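Local coordinates for protein thiosulfate sulfurtransferase YnjE (Escherichia coli, PDB 2WLR) that transfers sulfur from thiosulfate to cyanide, giving thiocyanate and sulfite, as a monomeric periplasmic enzyme built from rhodanese modules, at residues R285-F299 and G313-S327. Numbering follows the deposited sequence.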
# COMPACT_ATOMS: atom_id res chain seq x y z
N ARG A 285 -19.25 13.29 -11.01
CA ARG A 285 -20.12 12.13 -10.90
C ARG A 285 -20.13 11.60 -9.49
O ARG A 285 -19.17 11.80 -8.73
CB ARG A 285 -19.63 11.02 -11.82
CG ARG A 285 -19.85 11.33 -13.31
CD ARG A 285 -19.09 10.37 -14.23
NE ARG A 285 -19.59 9.01 -14.12
CZ ARG A 285 -19.03 7.97 -14.74
NH1 ARG A 285 -17.98 8.16 -15.52
NH2 ARG A 285 -19.52 6.75 -14.57
N GLN A 286 -21.20 10.90 -9.16
CA GLN A 286 -21.30 10.20 -7.88
C GLN A 286 -20.89 8.73 -8.01
O GLN A 286 -20.56 8.08 -7.00
CB GLN A 286 -22.71 10.35 -7.31
CG GLN A 286 -23.09 11.80 -7.07
CD GLN A 286 -22.19 12.50 -6.05
OE1 GLN A 286 -21.90 11.94 -4.98
NE2 GLN A 286 -21.74 13.71 -6.37
N ASP A 287 -20.93 8.19 -9.22
CA ASP A 287 -20.54 6.81 -9.48
C ASP A 287 -19.10 6.65 -10.00
O ASP A 287 -18.70 5.56 -10.43
CB ASP A 287 -21.55 6.12 -10.44
CG ASP A 287 -21.53 6.70 -11.84
OD1 ASP A 287 -21.16 7.86 -12.00
OD2 ASP A 287 -21.91 5.98 -12.79
N ALA A 288 -18.34 7.74 -9.93
CA ALA A 288 -16.94 7.73 -10.33
C ALA A 288 -16.20 8.84 -9.62
O ALA A 288 -16.78 9.87 -9.28
CB ALA A 288 -16.81 7.89 -11.87
N SER A 289 -14.90 8.62 -9.39
CA SER A 289 -14.01 9.62 -8.83
C SER A 289 -12.69 9.63 -9.55
O SER A 289 -12.14 8.55 -9.80
CB SER A 289 -13.73 9.32 -7.36
OG SER A 289 -14.87 9.59 -6.54
N LEU A 290 -12.19 10.82 -9.87
CA LEU A 290 -10.82 11.03 -10.30
C LEU A 290 -10.13 11.60 -9.07
O LEU A 290 -10.51 12.64 -8.52
CB LEU A 290 -10.72 11.99 -11.50
CG LEU A 290 -9.35 12.15 -12.12
CD1 LEU A 290 -8.73 10.82 -12.57
CD2 LEU A 290 -9.44 13.15 -13.28
N VAL A 291 -9.11 10.89 -8.61
CA VAL A 291 -8.56 11.09 -7.27
C VAL A 291 -7.12 11.57 -7.31
O VAL A 291 -6.22 10.87 -7.82
CB VAL A 291 -8.64 9.80 -6.44
CG1 VAL A 291 -8.05 10.01 -5.08
CG2 VAL A 291 -10.07 9.31 -6.32
N SER A 292 -6.85 12.74 -6.75
CA SER A 292 -5.54 13.30 -6.66
C SER A 292 -4.79 12.75 -5.46
O SER A 292 -5.17 12.98 -4.29
CB SER A 292 -5.64 14.82 -6.49
OG SER A 292 -4.37 15.38 -6.33
N ILE A 293 -3.71 12.03 -5.74
CA ILE A 293 -2.75 11.59 -4.72
C ILE A 293 -1.57 12.53 -4.78
O ILE A 293 -0.46 12.20 -5.16
CB ILE A 293 -2.35 10.10 -4.92
CG1 ILE A 293 -3.60 9.22 -5.07
CG2 ILE A 293 -1.48 9.62 -3.76
CD1 ILE A 293 -4.50 9.26 -3.87
N ARG A 294 -1.86 13.76 -4.38
CA ARG A 294 -0.89 14.83 -4.34
C ARG A 294 -0.90 15.47 -2.97
O ARG A 294 -1.92 15.40 -2.27
CB ARG A 294 -1.18 15.85 -5.45
CG ARG A 294 -1.04 15.24 -6.84
CD ARG A 294 -1.39 16.22 -7.99
NE ARG A 294 -0.39 17.27 -8.10
CZ ARG A 294 -0.63 18.49 -8.59
NH1 ARG A 294 -1.86 18.85 -8.95
NH2 ARG A 294 0.36 19.37 -8.66
N SER A 295 0.22 16.05 -2.56
CA SER A 295 0.30 16.70 -1.24
C SER A 295 -0.68 17.86 -1.23
O SER A 295 -1.01 18.40 -2.29
CB SER A 295 1.71 17.19 -0.94
OG SER A 295 2.11 18.22 -1.85
N TRP A 296 -1.14 18.25 -0.06
CA TRP A 296 -2.07 19.37 0.04
C TRP A 296 -1.53 20.67 -0.64
O TRP A 296 -2.29 21.31 -1.36
CB TRP A 296 -2.48 19.60 1.51
CG TRP A 296 -3.60 20.54 1.65
CD1 TRP A 296 -3.54 21.82 2.14
CD2 TRP A 296 -4.96 20.30 1.32
NE1 TRP A 296 -4.78 22.37 2.11
CE2 TRP A 296 -5.68 21.47 1.63
CE3 TRP A 296 -5.65 19.20 0.79
CZ2 TRP A 296 -7.04 21.57 1.41
CZ3 TRP A 296 -6.99 19.31 0.57
CH2 TRP A 296 -7.68 20.49 0.88
N PRO A 297 -0.25 21.05 -0.44
CA PRO A 297 0.27 22.23 -1.18
C PRO A 297 0.12 22.12 -2.71
O PRO A 297 -0.08 23.12 -3.40
CB PRO A 297 1.73 22.28 -0.77
CG PRO A 297 1.71 21.71 0.63
CD PRO A 297 0.72 20.56 0.55
N GLU A 298 0.27 20.91 -3.25
CA GLU A 298 -0.01 20.68 -4.66
C GLU A 298 -1.51 20.82 -4.98
O GLU A 298 -1.91 21.45 -5.96
CB GLU A 298 0.46 19.27 -5.06
CG GLU A 298 1.94 19.08 -5.14
CD GLU A 298 2.29 17.60 -5.27
OE1 GLU A 298 2.24 17.09 -6.42
OE2 GLU A 298 2.55 16.97 -4.23
N PHE A 299 -2.35 20.19 -4.17
CA PHE A 299 -3.80 20.19 -4.36
C PHE A 299 -4.36 21.62 -4.35
O PHE A 299 -5.28 21.92 -5.12
CB PHE A 299 -4.49 19.34 -3.28
CG PHE A 299 -5.96 19.13 -3.49
CD1 PHE A 299 -6.44 18.19 -4.42
CD2 PHE A 299 -6.90 19.86 -2.76
CE1 PHE A 299 -7.76 17.98 -4.61
CE2 PHE A 299 -8.26 19.64 -2.97
CZ PHE A 299 -8.69 18.70 -3.91
N GLY A 313 -1.70 24.11 -9.60
CA GLY A 313 -3.11 23.90 -9.45
C GLY A 313 -3.39 22.42 -9.49
O GLY A 313 -2.46 21.61 -9.41
N GLU A 314 -4.67 22.12 -9.63
CA GLU A 314 -5.20 20.79 -9.61
C GLU A 314 -6.27 20.62 -10.68
O GLU A 314 -6.88 21.60 -11.13
CB GLU A 314 -5.82 20.56 -8.24
CG GLU A 314 -6.19 19.14 -7.94
CD GLU A 314 -5.01 18.19 -8.13
OE1 GLU A 314 -4.36 17.87 -7.13
OE2 GLU A 314 -4.70 17.82 -9.28
N ILE A 315 -6.51 19.37 -11.08
CA ILE A 315 -7.60 19.04 -11.99
C ILE A 315 -8.93 19.43 -11.36
O ILE A 315 -9.28 18.99 -10.25
CB ILE A 315 -7.59 17.54 -12.35
CG1 ILE A 315 -6.26 17.18 -13.03
CG2 ILE A 315 -8.85 17.17 -13.21
CD1 ILE A 315 -6.20 15.78 -13.58
N ALA A 316 -9.68 20.28 -12.05
CA ALA A 316 -10.97 20.73 -11.54
C ALA A 316 -11.95 19.57 -11.46
O ALA A 316 -12.16 18.84 -12.44
CB ALA A 316 -11.54 21.85 -12.42
N GLY A 317 -12.54 19.39 -10.28
CA GLY A 317 -13.44 18.31 -10.01
C GLY A 317 -12.78 17.09 -9.39
O GLY A 317 -13.48 16.17 -9.00
N ALA A 318 -11.44 17.07 -9.32
CA ALA A 318 -10.73 15.94 -8.73
C ALA A 318 -10.92 15.97 -7.23
O ALA A 318 -10.96 17.04 -6.61
CB ALA A 318 -9.24 15.99 -9.10
N ARG A 319 -11.07 14.78 -6.65
CA ARG A 319 -11.25 14.63 -5.22
C ARG A 319 -9.91 14.30 -4.59
O ARG A 319 -9.15 13.52 -5.13
CB ARG A 319 -12.28 13.55 -4.96
CG ARG A 319 -13.68 13.98 -5.43
CD ARG A 319 -14.65 12.85 -5.56
NE ARG A 319 -16.00 13.41 -5.78
CZ ARG A 319 -17.00 12.77 -6.38
NH1 ARG A 319 -16.87 11.53 -6.83
NH2 ARG A 319 -18.16 13.39 -6.53
N TRP A 320 -9.62 14.86 -3.42
CA TRP A 320 -8.33 14.63 -2.79
C TRP A 320 -8.29 13.27 -2.15
O TRP A 320 -9.17 12.92 -1.40
CB TRP A 320 -8.06 15.64 -1.67
CG TRP A 320 -6.60 15.63 -1.21
CD1 TRP A 320 -5.48 15.60 -1.99
CD2 TRP A 320 -6.13 15.70 0.14
NE1 TRP A 320 -4.36 15.64 -1.23
CE2 TRP A 320 -4.72 15.71 0.09
CE3 TRP A 320 -6.76 15.76 1.39
CZ2 TRP A 320 -3.94 15.76 1.23
CZ3 TRP A 320 -5.98 15.81 2.52
CH2 TRP A 320 -4.59 15.81 2.43
N GLY A 321 -7.25 12.50 -2.45
CA GLY A 321 -7.11 11.15 -1.89
C GLY A 321 -6.18 11.03 -0.70
O GLY A 321 -5.90 9.92 -0.25
N HIS A 322 -5.68 12.14 -0.18
CA HIS A 322 -4.54 12.17 0.71
C HIS A 322 -3.26 11.70 -0.02
O HIS A 322 -3.30 11.24 -1.15
CB HIS A 322 -4.81 11.40 2.01
CG HIS A 322 -5.81 12.08 2.89
ND1 HIS A 322 -5.46 12.72 4.07
CD2 HIS A 322 -7.13 12.26 2.74
CE1 HIS A 322 -6.55 13.24 4.61
NE2 HIS A 322 -7.57 12.98 3.83
N ALA A 323 -2.11 11.89 0.63
CA ALA A 323 -0.82 11.53 0.02
C ALA A 323 0.28 11.64 1.07
O ALA A 323 0.35 10.82 1.99
CB ALA A 323 -0.52 12.41 -1.23
N GLY A 324 1.10 12.68 1.00
CA GLY A 324 2.11 12.91 2.01
C GLY A 324 2.53 14.36 2.06
O GLY A 324 1.86 15.23 1.50
N SER A 325 3.65 14.59 2.73
CA SER A 325 4.10 15.93 3.11
C SER A 325 4.60 16.76 1.94
O SER A 325 4.50 17.99 1.96
CB SER A 325 5.19 15.83 4.18
OG SER A 325 6.26 15.00 3.77
N ASP A 326 5.16 16.09 0.95
CA ASP A 326 5.57 16.73 -0.27
C ASP A 326 5.44 15.73 -1.39
O ASP A 326 4.88 14.63 -1.20
CB ASP A 326 7.00 17.26 -0.14
CG ASP A 326 8.03 16.17 0.10
OD1 ASP A 326 7.79 15.00 -0.28
OD2 ASP A 326 9.11 16.48 0.68
N SER A 327 5.95 16.06 -2.57
CA SER A 327 5.66 15.26 -3.75
C SER A 327 6.37 13.90 -3.80
O SER A 327 6.01 13.06 -4.64
CB SER A 327 5.96 16.08 -5.01
OG SER A 327 7.35 16.26 -5.15
O HOH W 1 -13.88 13.15 -9.18
O HOH W 2 -0.09 22.26 -7.99
O HOH W 3 -0.14 16.83 2.22
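W320 and W296 both carry CG anti to the backbone N (chi1 -167° and -169°), and those two torsions swing the indoles together: the six-membered edge of W296 meets a face of W320 in a T-shaped pair, centroids 4.7 Å apart and planes at 67°. The other face of W320 is covered by the backbone N of H322. Its NE1 points to R294 O, 2.7 Å away, in a nearly straight bond lying in the indole plane, which fixes the ring's rotation. F299 completes the aromatic cluster, with W320 CB over its ring face. A leucine in place of W320 would probably leave R294 O without its indole donor and W296 without the face its edge packs on.

Beside F299, E314 bends at chi2 and sets its carboxylate between S292 and R294. S292 OG donates to E314 OE1 at 2.6 Å from above the carboxylate plane, while R294 NH1 bonds G313 O at 2.9 Å and makes a weaker salt bridge to E314 OE2. R294 NE reaches E298 OE1, and E298 OE2 accepts from both S295 N and S295 OG at the start of the helix. E298 also salt-bridges R370, which by similarity binds substrate; the network is therefore consistent with holding that arginine in place. At the far end R319, extended from CG to NE, grips R285 O with NH1 and NH2, and NH1 also bonds S289 OG at 2.8 Å, a hydroxyl shared with Q359.

Parallel bridges V291–R319 and S292–W320 join strand 319-320, an outermost strand of the third rhodanese module's five-stranded sheet, to strand 288-292. Strand 288-292 is flanked on its other side by 360-363, and I293 reaches from its end to helix 369-380.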